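Non-ribosomal peptide synthetase (Methanobrevibacter ruminantium, PDB 6VTJ) joins a peptide carrier domain bearing 4'-phosphopantetheine to a reductase domain that probably releases the carrier-bound peptide by reducing its thioester. Local coordinates at residues I259-S264 / I315-N320; Y253-T258 / C294-A299. One frame throughout, in Å; residues are numbered along the deposited sequence.

Contact 1. Residues I259-S264 / I315-N320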
# COMPACT_ATOMS: atom_id res chain seq x y z
N ILE A 259 6.15 -4.74 0.88
CA ILE A 259 7.08 -5.23 1.88
C ILE A 259 6.37 -5.55 3.19
O ILE A 259 6.90 -6.30 4.02
CB ILE A 259 8.20 -4.19 2.11
CG1 ILE A 259 9.45 -4.84 2.72
CG2 ILE A 259 7.69 -3.01 2.97
CD1 ILE A 259 10.03 -5.95 1.87
N SER A 260 5.18 -4.99 3.41
CA SER A 260 4.47 -5.19 4.67
C SER A 260 3.98 -6.62 4.86
O SER A 260 3.45 -6.91 5.94
CB SER A 260 3.27 -4.24 4.77
OG SER A 260 3.71 -2.90 4.76
N VAL A 261 4.11 -7.51 3.87
CA VAL A 261 3.71 -8.89 4.13
C VAL A 261 4.65 -9.53 5.13
O VAL A 261 4.23 -10.42 5.87
CB VAL A 261 3.62 -9.75 2.85
CG1 VAL A 261 2.56 -9.21 1.90
CG2 VAL A 261 4.97 -9.89 2.17
N LEU A 262 5.91 -9.08 5.21
CA LEU A 262 6.79 -9.42 6.33
C LEU A 262 6.42 -8.49 7.49
O LEU A 262 7.09 -7.50 7.79
CB LEU A 262 8.25 -9.29 5.94
CG LEU A 262 8.57 -9.95 4.60
CD1 LEU A 262 10.03 -9.80 4.27
CD2 LEU A 262 8.15 -11.43 4.58
N SER A 263 5.32 -8.83 8.16
CA SER A 263 4.62 -7.85 8.98
C SER A 263 5.12 -7.78 10.42
O SER A 263 4.91 -6.75 11.06
CB SER A 263 3.12 -8.15 9.00
OG SER A 263 2.89 -9.47 9.47
N SER A 264 5.75 -8.82 10.93
CA SER A 264 6.04 -8.91 12.36
C SER A 264 6.92 -10.12 12.59
O SER A 264 7.11 -10.94 11.70
CB SER A 264 4.77 -9.05 13.18
OG SER A 264 4.25 -10.37 13.03
N ILE A 315 7.44 -11.44 -8.05
CA ILE A 315 6.77 -10.69 -7.01
C ILE A 315 7.73 -9.58 -6.60
O ILE A 315 8.83 -9.86 -6.10
CB ILE A 315 6.38 -11.58 -5.83
CG1 ILE A 315 5.29 -12.58 -6.28
CG2 ILE A 315 5.92 -10.73 -4.65
CD1 ILE A 315 5.03 -13.69 -5.32
N ILE A 316 7.32 -8.34 -6.81
CA ILE A 316 8.15 -7.17 -6.53
C ILE A 316 7.49 -6.47 -5.35
O ILE A 316 6.50 -5.74 -5.52
CB ILE A 316 8.26 -6.26 -7.76
CG1 ILE A 316 8.99 -6.98 -8.91
CG2 ILE A 316 8.97 -4.94 -7.41
CD1 ILE A 316 9.18 -6.09 -10.15
N ARG A 317 8.02 -6.67 -4.14
CA ARG A 317 7.51 -5.95 -2.96
C ARG A 317 8.03 -4.52 -2.94
O ARG A 317 9.24 -4.28 -2.92
CB ARG A 317 7.93 -6.69 -1.69
CG ARG A 317 7.34 -8.08 -1.59
CD ARG A 317 7.97 -8.87 -0.47
NE ARG A 317 7.32 -10.17 -0.33
CZ ARG A 317 7.89 -11.24 0.20
NH1 ARG A 317 9.14 -11.16 0.65
NH2 ARG A 317 7.20 -12.38 0.29
N VAL A 318 7.12 -3.55 -2.92
CA VAL A 318 7.51 -2.14 -2.85
C VAL A 318 7.20 -1.60 -1.45
O VAL A 318 6.53 -2.25 -0.64
CB VAL A 318 6.85 -1.29 -3.96
CG1 VAL A 318 7.32 -1.78 -5.35
CG2 VAL A 318 5.33 -1.26 -3.85
N GLY A 319 7.73 -0.42 -1.17
CA GLY A 319 7.66 0.11 0.17
C GLY A 319 6.83 1.37 0.29
O GLY A 319 5.62 1.35 0.02
N ASN A 320 7.48 2.46 0.67
CA ASN A 320 6.83 3.75 0.93
C ASN A 320 6.90 4.58 -0.36
O ASN A 320 7.88 5.29 -0.61
CB ASN A 320 7.52 4.44 2.10
CG ASN A 320 6.91 5.80 2.46
OD1 ASN A 320 5.71 6.04 2.30
ND2 ASN A 320 7.75 6.69 2.96
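NH2 of Arg317, lying 3.8 Å from Val261 CG2, is gripped by two acceptors of the surrounding fold: Glu300 in a salt bridge and the carbonyl oxygen of Thr281. His387 NE2 takes up NH1, so bonds at both NH2 and NH1 limit the rotation of the guanidinium while Val261 and Leu262 cover one face. The groups over that face are aliphatic. Val261 CG2 sits over it, 3.4 Å from Arg317 NE, and Leu262 CD2 comes down on the same side, 4.1 Å from Arg317 NH1. The arginine reaches them because its CG stands anti to the carbonyl carbon (chi1 -63°) and the chain then runs extended to NE, crossing both aliphatic side chains at about a right angle. With an alanine here in place of Arg317 the guanidinium is gone, which would probably leave Glu300 without its cationic mate and the methyls of Val261 and Leu262 without the flat group beneath them. Closer to the backbone of strand 313-322, Ile259 takes over the contact. Its CD1 lies 4.2 Å from Arg317 CB, while CG2 approaches Gly319 CA, where no side chain intervenes. The backbone amide of Ile259, the first residue of the short 3-10 segment 259-261, gives a nearly straight bond to Val318 O, with N and O 2.9 Å apart and an N-H...O angle of 166°. The bond thus adds a rung to the parallel ladder just past the end of strand 252-258, an arrangement fitting the carboxyl-end loops of a Rossmann-type sheet.

Contact 2. Residues Y253-T258 / C294-A299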
# COMPACT_ATOMS: atom_id res chain seq x y z
N TYR A 253 4.04 -13.24 -15.41
CA TYR A 253 3.13 -12.49 -14.56
C TYR A 253 3.93 -11.82 -13.44
O TYR A 253 4.50 -12.50 -12.58
CB TYR A 253 2.05 -13.40 -13.97
CG TYR A 253 0.96 -12.62 -13.25
CD1 TYR A 253 1.10 -12.27 -11.91
CD2 TYR A 253 -0.21 -12.24 -13.90
CE1 TYR A 253 0.11 -11.55 -11.25
CE2 TYR A 253 -1.20 -11.54 -13.24
CZ TYR A 253 -1.03 -11.19 -11.93
OH TYR A 253 -2.03 -10.49 -11.27
N VAL A 254 3.97 -10.50 -13.45
CA VAL A 254 4.68 -9.71 -12.45
C VAL A 254 3.65 -9.06 -11.54
O VAL A 254 2.89 -8.19 -11.98
CB VAL A 254 5.57 -8.66 -13.11
CG1 VAL A 254 6.27 -7.85 -12.04
CG2 VAL A 254 6.57 -9.36 -14.04
N GLN A 255 3.65 -9.47 -10.28
CA GLN A 255 2.76 -8.93 -9.27
C GLN A 255 3.50 -7.84 -8.50
O GLN A 255 4.62 -8.08 -8.03
CB GLN A 255 2.30 -10.05 -8.34
CG GLN A 255 1.71 -9.58 -6.98
CD GLN A 255 0.34 -8.93 -7.12
OE1 GLN A 255 -0.08 -8.56 -8.23
NE2 GLN A 255 -0.38 -8.81 -6.00
N ILE A 256 2.91 -6.65 -8.39
CA ILE A 256 3.44 -5.65 -7.48
C ILE A 256 2.86 -5.92 -6.11
O ILE A 256 1.64 -6.00 -5.96
CB ILE A 256 3.12 -4.22 -7.95
CG1 ILE A 256 3.50 -4.04 -9.42
CG2 ILE A 256 3.75 -3.21 -6.99
CD1 ILE A 256 4.99 -4.42 -9.76
N SER A 257 3.73 -6.09 -5.12
CA SER A 257 3.28 -6.46 -3.79
C SER A 257 3.76 -5.42 -2.78
O SER A 257 4.13 -4.30 -3.17
CB SER A 257 3.81 -7.85 -3.42
OG SER A 257 3.13 -8.40 -2.28
N THR A 258 3.73 -5.75 -1.50
CA THR A 258 4.14 -4.82 -0.46
C THR A 258 5.15 -5.51 0.45
O THR A 258 5.03 -6.70 0.73
CB THR A 258 2.93 -4.29 0.37
OG1 THR A 258 3.42 -3.53 1.48
CG2 THR A 258 2.07 -5.43 0.92
N CYS A 294 -3.16 -8.78 4.50
CA CYS A 294 -3.64 -10.14 4.29
C CYS A 294 -3.96 -10.39 2.82
O CYS A 294 -3.58 -11.43 2.27
CB CYS A 294 -4.87 -10.41 5.17
SG CYS A 294 -5.61 -12.02 4.87
N SER A 295 -4.70 -9.47 2.18
CA SER A 295 -5.01 -9.65 0.77
C SER A 295 -3.74 -9.70 -0.09
O SER A 295 -3.65 -10.50 -1.03
CB SER A 295 -5.95 -8.54 0.28
OG SER A 295 -5.35 -7.24 0.30
N LYS A 296 -2.75 -8.85 0.21
CA LYS A 296 -1.53 -8.91 -0.59
C LYS A 296 -0.80 -10.24 -0.37
O LYS A 296 -0.24 -10.82 -1.32
CB LYS A 296 -0.63 -7.73 -0.26
CG LYS A 296 -1.21 -6.36 -0.60
CD LYS A 296 -1.55 -6.23 -2.08
CE LYS A 296 -0.31 -6.17 -2.95
NZ LYS A 296 -0.67 -5.73 -4.31
N PHE A 297 -0.79 -10.74 0.87
CA PHE A 297 -0.17 -12.02 1.15
C PHE A 297 -0.85 -13.14 0.37
O PHE A 297 -0.18 -14.02 -0.20
CB PHE A 297 -0.21 -12.31 2.65
CG PHE A 297 0.14 -13.73 3.00
CD1 PHE A 297 -0.84 -14.73 3.06
CD2 PHE A 297 1.46 -14.08 3.26
CE1 PHE A 297 -0.52 -16.04 3.36
CE2 PHE A 297 1.80 -15.40 3.57
CZ PHE A 297 0.80 -16.39 3.63
N LEU A 298 -2.19 -13.15 0.35
CA LEU A 298 -2.92 -14.18 -0.38
C LEU A 298 -2.64 -14.09 -1.87
O LEU A 298 -2.52 -15.11 -2.57
CB LEU A 298 -4.42 -14.06 -0.10
CG LEU A 298 -4.88 -14.37 1.34
CD1 LEU A 298 -6.37 -14.08 1.54
CD2 LEU A 298 -4.56 -15.83 1.71
N ALA A 299 -2.49 -12.87 -2.38
CA ALA A 299 -2.11 -12.71 -3.78
C ALA A 299 -0.71 -13.29 -4.05
O ALA A 299 -0.51 -13.99 -5.05
CB ALA A 299 -2.18 -11.24 -4.15
O HOH W 1 -2.99 -7.38 -5.31
O HOH W 2 0.94 -9.29 -3.41
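Lys296 NZ donates to Ile256 O over 2.9 Å, tying helix 291-308 to the strand it covers in a beta-alpha-beta unit of the Rossmann-type fold. Four residues after Tyr292, this lysine matches the Tyr-X-X-X-Lys signature of short-chain dehydrogenases and reductases, so a role in the reductase site is probable. The short helix and strand segments run at 139° to each other, their axes 8.4 Å apart at closest approach, and Lys296 spans the interval. Its chain folds twice, with chi2 at -59° and chi3 at -70°, which brings NZ back along the strand to a carbonyl whose plane contains the donor. On the way CB and CG lie against Thr258 CG2, each 3.7 Å from that methyl, and CE rests on Ser257 CA.

Gln255 completes this first shell, and two ordered waters lie between it and the helix. Its NE2 comes 3.5 Å from Ala299 CB. One water accepts from both this amide nitrogen and Lys296 NZ, bridging two donors that have no bond to each other. The amide is oriented by Asn216, whose ND2 donates to OE1 from the adjoining strand 213-216. Ser257 OG, in turn, is paired with Glu300 one helical turn beyond Lys296, and Thr258 OG1 receives the amide of Ser260. The second water joins strand to helix: it accepts from Gln255 NE2 and donates to Lys296 O and, at 2.6 Å, to Ser257 OG.

In the fold
With centres 9 Å apart, contacts 1 and 2 belong to one beta-alpha-beta crossover, contact 2 where the helix meets the first strand and contact 1 where the loop after that strand meets the second. Strand 252-258, the loop carrying 259-264, helix 291-308 and strand 313-322 follow in that order, so the segments of the two contacts alternate along the chain. The strands are parallel neighbours, and two probable hydrogen bonds join the contacts directly: Ser257 N to Ile316 O at 2.8 Å and Ile316 N to Gln255 O at 3.0 Å. Glu300 on the helix serves both, its two carboxylate oxygens reaching Arg317 and Ser257. Bound 4'-phosphopantetheine lies about 8 Å from the Thr258 side chain, consistent with this framework lying beside the carrier arm's path into the reductase domain.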